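Glutaredoxin 2 (Salmonella enterica subsp. enterica serovar Typhimurium, PDB 3IR4) binds glutathione and, as a glutaredoxin of the glutathione transferase fold, probably reduces disulfides through thiol-disulfide exchange that draws on glutathione. Local coordinates at residues Leu154-Asp158 with Ile191-Val197; Asp175-Phe179 with Tyr200-Ala205; Arg107-Phe113 with Leu213-Ile218. One frame throughout, in Å; residues are numbered along the deposited sequence.

All three contacts lie in the helical C-terminal domain. Contact 2 is the buried one, where helices 173-185 and 195-208 meet. Contact 1 is partly buried and uses the start of helix 195-208, set against helix 143-160. The two touch each other, through Leu157 with Leu178 and Trp193 with Arg201. Contact 3 is partly buried too but separate, with its nearest atoms about 6 Å from contact 2 and about 7 Å from contact 1. It joins helix 101-108 and the turn after it to the C-terminal tail. Chemistry follows place: contact 2 has aromatic packing and one short carboxylate bond, contact 1 a carboxylate at a helix start, and contact 3 an arginine and two waters.

Contact 1: residues Leu154-Asp158 with Ile191-Val197; sequences LRLLD and IHWPTKV. With SO4 (sulfate ion), chain E.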
loop_
_atom_site.group_PDB
_atom_site.type_symbol
_atom_site.label_atom_id
_atom_site.label_comp_id
_atom_site.label_asym_id
_atom_site.label_seq_id
_atom_site.Cartn_x
_atom_site.Cartn_y
_atom_site.Cartn_z
ATOM N N LEU A 154 3.210 2.890 -16.865
ATOM C CA LEU A 154 2.389 1.696 -16.810
ATOM C C LEU A 154 2.477 0.893 -18.107
ATOM O O LEU A 154 2.345 -0.328 -18.065
ATOM C CB LEU A 154 0.931 2.005 -16.464
ATOM C CG LEU A 154 0.651 2.486 -15.048
ATOM C CD1 LEU A 154 -0.831 2.760 -14.903
ATOM C CD2 LEU A 154 1.085 1.484 -13.976
ATOM N N ARG A 155 2.690 1.544 -19.251
ATOM C CA ARG A 155 2.791 0.789 -20.499
ATOM C C ARG A 155 4.023 -0.146 -20.493
ATOM O O ARG A 155 3.966 -1.230 -21.054
ATOM C CB ARG A 155 2.766 1.695 -21.730
ATOM C CG ARG A 155 1.413 2.358 -21.977
ATOM C CD ARG A 155 1.269 2.938 -23.360
ATOM N NE ARG A 155 2.405 3.786 -23.726
ATOM C CZ ARG A 155 2.507 5.085 -23.452
ATOM N NH1 ARG A 155 3.590 5.755 -23.834
ATOM N NH2 ARG A 155 1.539 5.720 -22.802
ATOM N N LEU A 156 5.125 0.270 -19.878
ATOM C CA LEU A 156 6.294 -0.617 -19.767
ATOM C C LEU A 156 5.966 -1.726 -18.769
ATOM O O LEU A 156 6.230 -2.887 -19.016
ATOM C CB LEU A 156 7.558 0.144 -19.381
ATOM C CG LEU A 156 8.800 -0.739 -19.139
ATOM C CD1 LEU A 156 9.190 -1.589 -20.351
ATOM C CD2 LEU A 156 9.983 0.123 -18.704
ATOM N N LEU A 157 5.416 -1.359 -17.611
ATOM C CA LEU A 157 5.065 -2.351 -16.609
ATOM C C LEU A 157 4.197 -3.465 -17.193
ATOM O O LEU A 157 4.376 -4.647 -16.908
ATOM C CB LEU A 157 4.333 -1.729 -15.413
ATOM C CG LEU A 157 3.936 -2.706 -14.300
ATOM C CD1 LEU A 157 5.135 -3.283 -13.588
ATOM C CD2 LEU A 157 2.995 -2.009 -13.302
ATOM N N ASP A 158 3.278 -3.083 -18.049
ATOM C CA ASP A 158 2.394 -4.028 -18.703
ATOM C C ASP A 158 3.142 -5.183 -19.367
ATOM O O ASP A 158 2.678 -6.311 -19.379
ATOM C CB ASP A 158 1.568 -3.272 -19.750
ATOM C CG ASP A 158 0.451 -4.103 -20.330
ATOM O OD1 ASP A 158 -0.501 -4.388 -19.578
ATOM O OD2 ASP A 158 0.502 -4.408 -21.556
ATOM N N ILE A 191 -6.261 7.972 -15.005
ATOM C CA ILE A 191 -5.174 7.109 -15.454
ATOM C C ILE A 191 -5.647 6.113 -16.517
ATOM O O ILE A 191 -6.738 5.533 -16.418
ATOM C CB ILE A 191 -4.553 6.340 -14.269
ATOM C CG1 ILE A 191 -3.797 7.314 -13.361
ATOM C CG2 ILE A 191 -3.588 5.264 -14.772
ATOM C CD1 ILE A 191 -3.211 6.693 -12.108
ATOM N N HIS A 192 -4.818 5.927 -17.535
ATOM C CA HIS A 192 -4.986 4.909 -18.561
ATOM C C HIS A 192 -4.257 3.624 -18.101
ATOM O O HIS A 192 -3.038 3.617 -17.989
ATOM C CB HIS A 192 -4.395 5.384 -19.889
ATOM C CG HIS A 192 -5.062 6.596 -20.465
ATOM N ND1 HIS A 192 -4.950 6.936 -21.789
ATOM C CD2 HIS A 192 -5.850 7.546 -19.907
ATOM C CE1 HIS A 192 -5.622 8.049 -22.022
ATOM N NE2 HIS A 192 -6.186 8.435 -20.896
ATOM N N TRP A 193 -5.034 2.598 -17.822
ATOM C CA TRP A 193 -4.533 1.329 -17.314
ATOM C C TRP A 193 -4.394 0.299 -18.411
ATOM O O TRP A 193 -5.398 -0.138 -18.964
ATOM C CB TRP A 193 -5.481 0.797 -16.236
ATOM C CG TRP A 193 -5.500 1.583 -14.974
ATOM C CD1 TRP A 193 -6.283 2.664 -14.689
ATOM C CD2 TRP A 193 -4.709 1.341 -13.805
ATOM N NE1 TRP A 193 -6.049 3.074 -13.424
ATOM C CE2 TRP A 193 -5.068 2.308 -12.861
ATOM C CE3 TRP A 193 -3.774 0.369 -13.454
ATOM C CZ2 TRP A 193 -4.539 2.329 -11.582
ATOM C CZ3 TRP A 193 -3.229 0.407 -12.222
ATOM C CH2 TRP A 193 -3.603 1.373 -11.288
ATOM N N PRO A 194 -3.167 -0.149 -18.690
ATOM C CA PRO A 194 -3.010 -1.209 -19.678
ATOM C C PRO A 194 -3.646 -2.504 -19.185
ATOM O O PRO A 194 -3.797 -2.700 -17.990
ATOM C CB PRO A 194 -1.477 -1.329 -19.814
ATOM C CG PRO A 194 -0.965 -0.016 -19.404
ATOM C CD PRO A 194 -1.861 0.363 -18.254
ATOM N N THR A 195 -3.986 -3.378 -20.119
ATOM C CA THR A 195 -4.733 -4.632 -19.842
ATOM C C THR A 195 -4.091 -5.503 -18.770
ATOM O O THR A 195 -4.773 -5.912 -17.837
ATOM C CB THR A 195 -4.890 -5.446 -21.117
ATOM O OG1 THR A 195 -5.612 -4.657 -22.044
ATOM C CG2 THR A 195 -5.611 -6.795 -20.850
ATOM N N LYS A 196 -2.805 -5.819 -18.925
ATOM C CA LYS A 196 -2.177 -6.744 -17.982
ATOM C C LYS A 196 -2.058 -6.093 -16.601
ATOM O O LYS A 196 -2.167 -6.776 -15.574
ATOM C CB LYS A 196 -0.809 -7.215 -18.450
ATOM C CG LYS A 196 -0.901 -8.047 -19.715
ATOM C CD LYS A 196 0.402 -8.416 -20.333
ATOM C CE LYS A 196 0.192 -9.007 -21.729
ATOM N NZ LYS A 196 1.487 -9.421 -22.247
ATOM N N VAL A 197 -1.806 -4.781 -16.553
ATOM C CA VAL A 197 -1.713 -4.082 -15.296
ATOM C C VAL A 197 -3.061 -4.117 -14.596
ATOM O O VAL A 197 -3.145 -4.412 -13.413
ATOM C CB VAL A 197 -1.210 -2.641 -15.461
ATOM C CG1 VAL A 197 -1.086 -1.993 -14.077
ATOM C CG2 VAL A 197 0.113 -2.581 -16.237
HETATM S S SO4 E . -3.427 4.919 -24.696
HETATM O O1 SO4 E . -4.888 4.824 -24.856
HETATM O O2 SO4 E . -2.866 5.585 -25.885
HETATM O O3 SO4 E . -2.869 3.563 -24.539
HETATM O O4 SO4 E . -3.179 5.751 -23.501
HETATM O O HOH W 1 2.027 -6.522 -22.824
#
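Asp158 turns its carboxylate toward the first turn of helix 195-208. CG stands anti to the backbone N (chi1 -170°), and this brings OD1 to that turn. Asp158 OD1 lies 2.8 Å from Lys196 N and more distantly meets Val197 N. Both hydrogen bonds are weak, and the first is clearly bent, with an angle of 128° at the hydrogen. Together they give two backbone N-H groups of the first turn an acceptor. The positive end of the helix dipole would probably favour the charged carboxylate here. Asp158 OD2 accepts from a water 2.9 Å away, and the same water accepts from Lys196 NZ, so the opposite charges are linked through water. Pro194, at the N-cap position, has CB 3.2 Å from Asp158 OD1. Its CD also packs on Leu154 CB. Farther along, Leu154 CD1 meets Ile191 CG2 at 3.7 Å and sits over one face of the Trp193 ring, toward the rim. At the surface His192 ND1 donates to a sulfate oxygen, and Arg155 pairs with Asp152. Leu182 and Trp92 cover Leu154 from helices 173-185 and 87-97. This is the start of one helix held against the flank of another, in the all-helical C-terminal domain of the glutathione transferase fold.

Contact 2: residues Asp175-Phe179 with Tyr200-Ala205; sequences DIHLF and YRDNMA. With SO4 (sulfate ion), chain F.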
loop_
_atom_site.group_PDB
_atom_site.type_symbol
_atom_site.label_atom_id
_atom_site.label_comp_id
_atom_site.label_asym_id
_atom_site.label_seq_id
_atom_site.Cartn_x
_atom_site.Cartn_y
_atom_site.Cartn_z
ATOM N N ASP A 175 5.675 -8.684 -5.777
ATOM C CA ASP A 175 4.223 -8.513 -5.668
ATOM C C ASP A 175 3.855 -7.682 -4.445
ATOM O O ASP A 175 2.948 -6.849 -4.472
ATOM C CB ASP A 175 3.516 -9.862 -5.609
ATOM C CG ASP A 175 3.700 -10.642 -6.873
ATOM O OD1 ASP A 175 3.105 -10.218 -7.887
ATOM O OD2 ASP A 175 4.450 -11.636 -6.885
ATOM N N ILE A 176 4.559 -7.955 -3.344
ATOM C CA ILE A 176 4.341 -7.245 -2.099
ATOM C C ILE A 176 4.623 -5.751 -2.300
ATOM O O ILE A 176 3.899 -4.899 -1.803
ATOM C CB ILE A 176 5.199 -7.827 -0.963
ATOM C CG1 ILE A 176 4.880 -9.322 -0.737
ATOM C CG2 ILE A 176 5.012 -7.006 0.289
ATOM C CD1 ILE A 176 3.464 -9.633 -0.262
ATOM N N HIS A 177 5.671 -5.411 -3.033
ATOM C CA HIS A 177 5.994 -4.002 -3.276
ATOM C C HIS A 177 5.142 -3.368 -4.371
ATOM O O HIS A 177 4.861 -2.166 -4.313
ATOM C CB HIS A 177 7.483 -3.831 -3.579
ATOM C CG HIS A 177 8.358 -4.148 -2.429
ATOM N ND1 HIS A 177 8.267 -3.499 -1.220
ATOM C CD2 HIS A 177 9.311 -5.095 -2.289
ATOM C CE1 HIS A 177 9.163 -4.013 -0.397
ATOM N NE2 HIS A 177 9.806 -4.983 -1.022
ATOM N N LEU A 178 4.744 -4.124 -5.383
ATOM C CA LEU A 178 4.020 -3.547 -6.504
ATOM C C LEU A 178 2.529 -3.300 -6.238
ATOM O O LEU A 178 1.991 -2.236 -6.563
ATOM C CB LEU A 178 4.171 -4.456 -7.747
ATOM C CG LEU A 178 3.405 -4.044 -8.982
ATOM C CD1 LEU A 178 3.841 -2.623 -9.471
ATOM C CD2 LEU A 178 3.568 -5.086 -10.073
ATOM N N PHE A 179 1.832 -4.290 -5.699
ATOM C CA PHE A 179 0.409 -4.159 -5.504
ATOM C C PHE A 179 -0.011 -2.890 -4.721
ATOM O O PHE A 179 -0.934 -2.217 -5.153
ATOM C CB PHE A 179 -0.236 -5.413 -4.919
ATOM C CG PHE A 179 -1.696 -5.225 -4.629
ATOM C CD1 PHE A 179 -2.613 -5.095 -5.671
ATOM C CD2 PHE A 179 -2.135 -5.075 -3.335
ATOM C CE1 PHE A 179 -3.935 -4.894 -5.429
ATOM C CE2 PHE A 179 -3.488 -4.863 -3.079
ATOM C CZ PHE A 179 -4.385 -4.756 -4.129
ATOM N N TYR A 200 -3.877 -7.642 -13.291
ATOM C CA TYR A 200 -3.065 -7.944 -12.094
ATOM C C TYR A 200 -3.653 -7.187 -10.895
ATOM O O TYR A 200 -3.862 -7.757 -9.820
ATOM C CB TYR A 200 -1.610 -7.534 -12.374
ATOM C CG TYR A 200 -0.702 -7.646 -11.179
ATOM C CD1 TYR A 200 -0.537 -6.586 -10.288
ATOM C CD2 TYR A 200 -0.048 -8.829 -10.907
ATOM C CE1 TYR A 200 0.288 -6.694 -9.210
ATOM C CE2 TYR A 200 0.783 -8.941 -9.813
ATOM C CZ TYR A 200 0.928 -7.891 -8.951
ATOM O OH TYR A 200 1.737 -7.959 -7.845
ATOM N N ARG A 201 -3.889 -5.896 -11.053
ATOM C CA ARG A 201 -4.481 -5.081 -10.010
ATOM C C ARG A 201 -5.780 -5.693 -9.507
ATOM O O ARG A 201 -5.991 -5.839 -8.310
ATOM C CB ARG A 201 -4.761 -3.711 -10.604
ATOM C CG ARG A 201 -5.549 -2.718 -9.752
ATOM C CD ARG A 201 -6.158 -1.636 -10.612
ATOM N NE ARG A 201 -7.235 -2.165 -11.428
ATOM C CZ ARG A 201 -7.651 -1.619 -12.568
ATOM N NH1 ARG A 201 -7.098 -0.511 -13.025
ATOM N NH2 ARG A 201 -8.634 -2.178 -13.244
ATOM N N ASP A 202 -6.659 -6.058 -10.428
ATOM C CA ASP A 202 -7.962 -6.578 -10.062
ATOM C C ASP A 202 -7.870 -7.916 -9.384
ATOM O O ASP A 202 -8.527 -8.168 -8.364
ATOM C CB ASP A 202 -8.858 -6.673 -11.297
ATOM C CG ASP A 202 -9.295 -5.327 -11.839
ATOM O OD1 ASP A 202 -9.140 -4.300 -11.157
ATOM O OD2 ASP A 202 -9.773 -5.308 -12.993
ATOM N N ASN A 203 -7.054 -8.804 -9.923
ATOM C CA ASN A 203 -6.923 -10.116 -9.332
ATOM C C ASN A 203 -6.268 -10.060 -7.964
ATOM O O ASN A 203 -6.705 -10.701 -7.017
ATOM C CB ASN A 203 -6.128 -11.061 -10.223
ATOM C CG ASN A 203 -5.837 -12.340 -9.493
ATOM O OD1 ASN A 203 -6.743 -13.148 -9.292
ATOM N ND2 ASN A 203 -4.619 -12.471 -8.972
HETATM N N MSE A 204 -5.200 -9.279 -7.857
HETATM C CA MSE A 204 -4.507 -9.197 -6.590
HETATM C C MSE A 204 -5.390 -8.564 -5.507
HETATM O O MSE A 204 -5.315 -8.993 -4.358
HETATM C CB MSE A 204 -3.197 -8.445 -6.730
HETATM C CG MSE A 204 -2.176 -9.183 -7.543
HETATM SE SE MSE A 204 -1.657 -10.924 -6.935
HETATM C CE MSE A 204 -1.258 -10.474 -5.246
ATOM N N ALA A 205 -6.225 -7.584 -5.841
ATOM C CA ALA A 205 -7.140 -7.032 -4.853
ATOM C C ALA A 205 -8.075 -8.147 -4.340
ATOM O O ALA A 205 -8.310 -8.267 -3.130
ATOM C CB ALA A 205 -7.913 -5.898 -5.432
HETATM S S SO4 F . 13.305 -5.894 0.020
HETATM O O1 SO4 F . 14.086 -7.140 -0.171
HETATM O O2 SO4 F . 13.337 -5.204 -1.285
HETATM O O3 SO4 F . 11.945 -6.294 0.388
HETATM O O4 SO4 F . 13.985 -5.085 1.021
#
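Tyr200 reaches from helix 195-208 to Asp175 on helix 173-185, inside the helical domain of the glutathione transferase fold. The two short segments cross at -111°, with axes 11.5 Å apart, so long side chains fill the interface. Tyr200 carries CG anti to its backbone N (chi1 174°), which sends the ring across the gap. Its OH donates to the anti lone pair of Asp175 OD1. Carboxylate and ring are nearly coplanar, 23° apart. Val167 N also donates to OD1, and Ser172 N to OD2, so backbone groups help fix the buried acid. Leu178 CD2 packs against Tyr200 CE1 at 3.8 Å. The Met204 side chain, a selenomethionine, bends at chi2 and chi3, and its CG lies over the centre of the Tyr200 ring. Phe179 likewise has CG anti to its backbone N. Phe179 CD1 meets Met204 CB at 3.6 Å, and its CZ packs on Ala205 CB. Met20 of helix 13-25 touches both Phe179 and Met204, so the N-terminal domain abuts this interface. On the far side of helix 173-185, His177 NE2 donates to an oxygen of a sulfate ion, probably from the crystallisation liquor. The Tyr200 OH to Asp175 OD1 bond is short, at 2.6 Å.

Contact 3: residues Arg107-Phe113 with Leu213-Ile218; sequences RFAKSAF and LSSMAI
Arg107 extends its side chain past Ile218, the last residue of the chain, and the two run in opposite directions. CG of Arg107 packs on Ile218 CG1 at 3.9 Å. Farther out, Arg107 NE donates to Ile218 O at 2.9 Å. That oxygen lies in the guanidinium plane, but the donor stands 41° out of the carbonyl plane. The NE to OXT salt bridge is long. A water closes the gap, accepting from NH2 and donating to OXT. NH2 also bonds Ser143 OG, and NH1 bonds Leu103 O. A type I turn runs from Phe108 to Ser111. Within it, Lys110 sets only its CB against Ile218 CD1. Ser111 OG donates to Arg107 O at 2.7 Å, from the face of the carbonyl opposite to Lys110 N. The hydroxyl also accepts from a water that donates to Met216 O, which links the segments through water. Ala112 is the centre of an inverse gamma turn. In one of its two conformers, Phe113 takes CE of Met216, a selenomethionine, over one face, a CH-pi contact 4.0 Å from the ring centroid. SE adds a more distant Met-aromatic contact. Leu213 CD1 meets the ring at its edge. The C-terminal tail sits beside helix 101-108 and the turn that follows. Leu140 of helix 136-141 touches Arg107, and Leu213 rests on Arg183 and Asn184 of helix 173-185.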
loop_
_atom_site.group_PDB
_atom_site.type_symbol
_atom_site.label_atom_id
_atom_site.label_comp_id
_atom_site.label_asym_id
_atom_site.label_seq_id
_atom_site.Cartn_x
_atom_site.Cartn_y
_atom_site.Cartn_z
ATOM N N ARG A 107 -4.467 13.666 -2.853
ATOM C CA ARG A 107 -5.697 12.917 -2.939
ATOM C C ARG A 107 -6.008 12.173 -1.644
ATOM O O ARG A 107 -7.159 12.169 -1.182
ATOM C CB ARG A 107 -5.688 12.010 -4.176
ATOM C CG ARG A 107 -5.785 12.816 -5.459
ATOM C CD ARG A 107 -5.571 11.962 -6.682
ATOM N NE ARG A 107 -5.773 12.684 -7.953
ATOM C CZ ARG A 107 -4.930 13.591 -8.433
ATOM N NH1 ARG A 107 -3.780 13.836 -7.832
ATOM N NH2 ARG A 107 -5.242 14.263 -9.533
ATOM N N PHE A 108 -4.998 11.574 -1.021
ATOM C CA PHE A 108 -5.204 10.977 0.288
ATOM C C PHE A 108 -5.818 12.013 1.249
ATOM O O PHE A 108 -6.771 11.718 1.967
ATOM C CB PHE A 108 -3.874 10.494 0.910
ATOM C CG PHE A 108 -3.202 9.322 0.213
ATOM C CD1 PHE A 108 -3.882 8.366 -0.518
ATOM C CD2 PHE A 108 -1.862 9.126 0.421
ATOM C CE1 PHE A 108 -3.207 7.283 -1.078
ATOM C CE2 PHE A 108 -1.194 8.019 -0.130
ATOM C CZ PHE A 108 -1.873 7.129 -0.869
ATOM N N ALA A 109 -5.267 13.216 1.233
ATOM C CA ALA A 109 -5.673 14.275 2.151
ATOM C C ALA A 109 -7.113 14.747 1.954
ATOM O O ALA A 109 -7.677 15.360 2.845
ATOM C CB ALA A 109 -4.754 15.443 1.997
ATOM N N LYS A 110 -7.663 14.485 0.770
ATOM C CA LYS A 110 -9.022 14.844 0.415
ATOM C C LYS A 110 -10.014 13.708 0.494
ATOM O O LYS A 110 -11.183 13.914 0.223
ATOM C CB LYS A 110 -9.041 15.400 -1.003
ATOM C CG LYS A 110 -8.477 16.805 -1.118
ATOM C CD LYS A 110 -8.211 17.199 -2.579
ATOM C CE LYS A 110 -8.391 18.672 -2.889
ATOM N NZ LYS A 110 -7.511 19.554 -2.096
ATOM N N SER A 111 -9.558 12.503 0.883
ATOM C CA SER A 111 -10.386 11.325 0.774
ATOM C C SER A 111 -10.807 10.724 2.116
ATOM O O SER A 111 -10.226 10.981 3.165
ATOM C CB SER A 111 -9.650 10.277 -0.085
ATOM O OG SER A 111 -9.486 10.751 -1.407
ATOM N N ALA A 112 -11.849 9.905 2.085
ATOM C CA ALA A 112 -12.428 9.344 3.304
ATOM C C ALA A 112 -11.734 8.102 3.873
ATOM O O ALA A 112 -12.368 7.093 4.077
ATOM C CB ALA A 112 -13.912 9.064 3.094
ATOM N N PHE A 113 -10.435 8.163 4.120
ATOM C CA PHE A 113 -9.762 7.077 4.856
ATOM C C PHE A 113 -10.046 7.262 6.348
ATOM O O PHE A 113 -10.085 8.390 6.844
ATOM C CB PHE A 113 -8.261 7.081 4.617
ATOM C CG PHE A 113 -7.879 6.772 3.220
ATOM C CD1 PHE A 113 -7.406 7.762 2.385
ATOM C CD2 PHE A 113 -7.970 5.481 2.736
ATOM C CE1 PHE A 113 -7.034 7.478 1.106
ATOM C CE2 PHE A 113 -7.590 5.188 1.450
ATOM C CZ PHE A 113 -7.124 6.184 0.638
ATOM N N LEU A 213 -9.632 1.496 -4.720
ATOM C CA LEU A 213 -10.155 2.815 -4.302
ATOM C C LEU A 213 -10.891 3.567 -5.390
ATOM O O LEU A 213 -11.215 4.736 -5.233
ATOM C CB LEU A 213 -8.985 3.662 -3.819
ATOM C CG LEU A 213 -8.078 3.025 -2.752
ATOM C CD1 LEU A 213 -6.879 3.918 -2.465
ATOM C CD2 LEU A 213 -8.840 2.668 -1.479
ATOM N N SER A 214 -11.188 2.859 -6.474
ATOM C CA SER A 214 -11.794 3.411 -7.662
ATOM C C SER A 214 -13.112 4.103 -7.386
ATOM O O SER A 214 -13.434 5.110 -7.993
ATOM C CB SER A 214 -11.985 2.266 -8.660
ATOM O OG SER A 214 -10.824 1.433 -8.721
ATOM N N SER A 215 -13.891 3.569 -6.462
ATOM C CA SER A 215 -15.198 4.156 -6.157
ATOM C C SER A 215 -15.080 5.568 -5.584
ATOM O O SER A 215 -16.072 6.306 -5.600
ATOM C CB SER A 215 -16.030 3.283 -5.232
ATOM O OG SER A 215 -15.475 3.217 -3.941
HETATM N N MSE A 216 -13.914 5.948 -5.055
HETATM C CA MSE A 216 -13.749 7.311 -4.581
HETATM C C MSE A 216 -12.610 8.032 -5.318
HETATM O O MSE A 216 -12.034 9.006 -4.845
HETATM C CB MSE A 216 -13.576 7.360 -3.090
HETATM C CG MSE A 216 -12.326 6.763 -2.558
HETATM SE SE MSE A 216 -12.203 6.995 -0.609
HETATM C CE MSE A 216 -10.725 5.861 -0.344
ATOM N N ALA A 217 -12.340 7.623 -6.552
ATOM C CA ALA A 217 -11.265 8.244 -7.322
ATOM C C ALA A 217 -11.583 9.709 -7.566
ATOM O O ALA A 217 -12.724 10.080 -7.872
ATOM C CB ALA A 217 -11.100 7.529 -8.633
ATOM N N ILE A 218 -10.532 10.511 -7.497
ATOM C CA ILE A 218 -10.614 11.962 -7.678
ATOM C C ILE A 218 -9.398 12.482 -8.443
ATOM O O ILE A 218 -8.404 11.760 -8.585
ATOM C CB ILE A 218 -10.696 12.701 -6.318
ATOM C CG1 ILE A 218 -9.609 12.232 -5.347
ATOM C CG2 ILE A 218 -12.087 12.515 -5.690
ATOM C CD1 ILE A 218 -9.472 13.131 -4.114
ATOM O OXT ILE A 218 -9.432 13.621 -8.938
HETATM O O HOH W 2 -7.620 13.399 -11.086
HETATM O O HOH W 3 -12.046 10.611 -2.630
#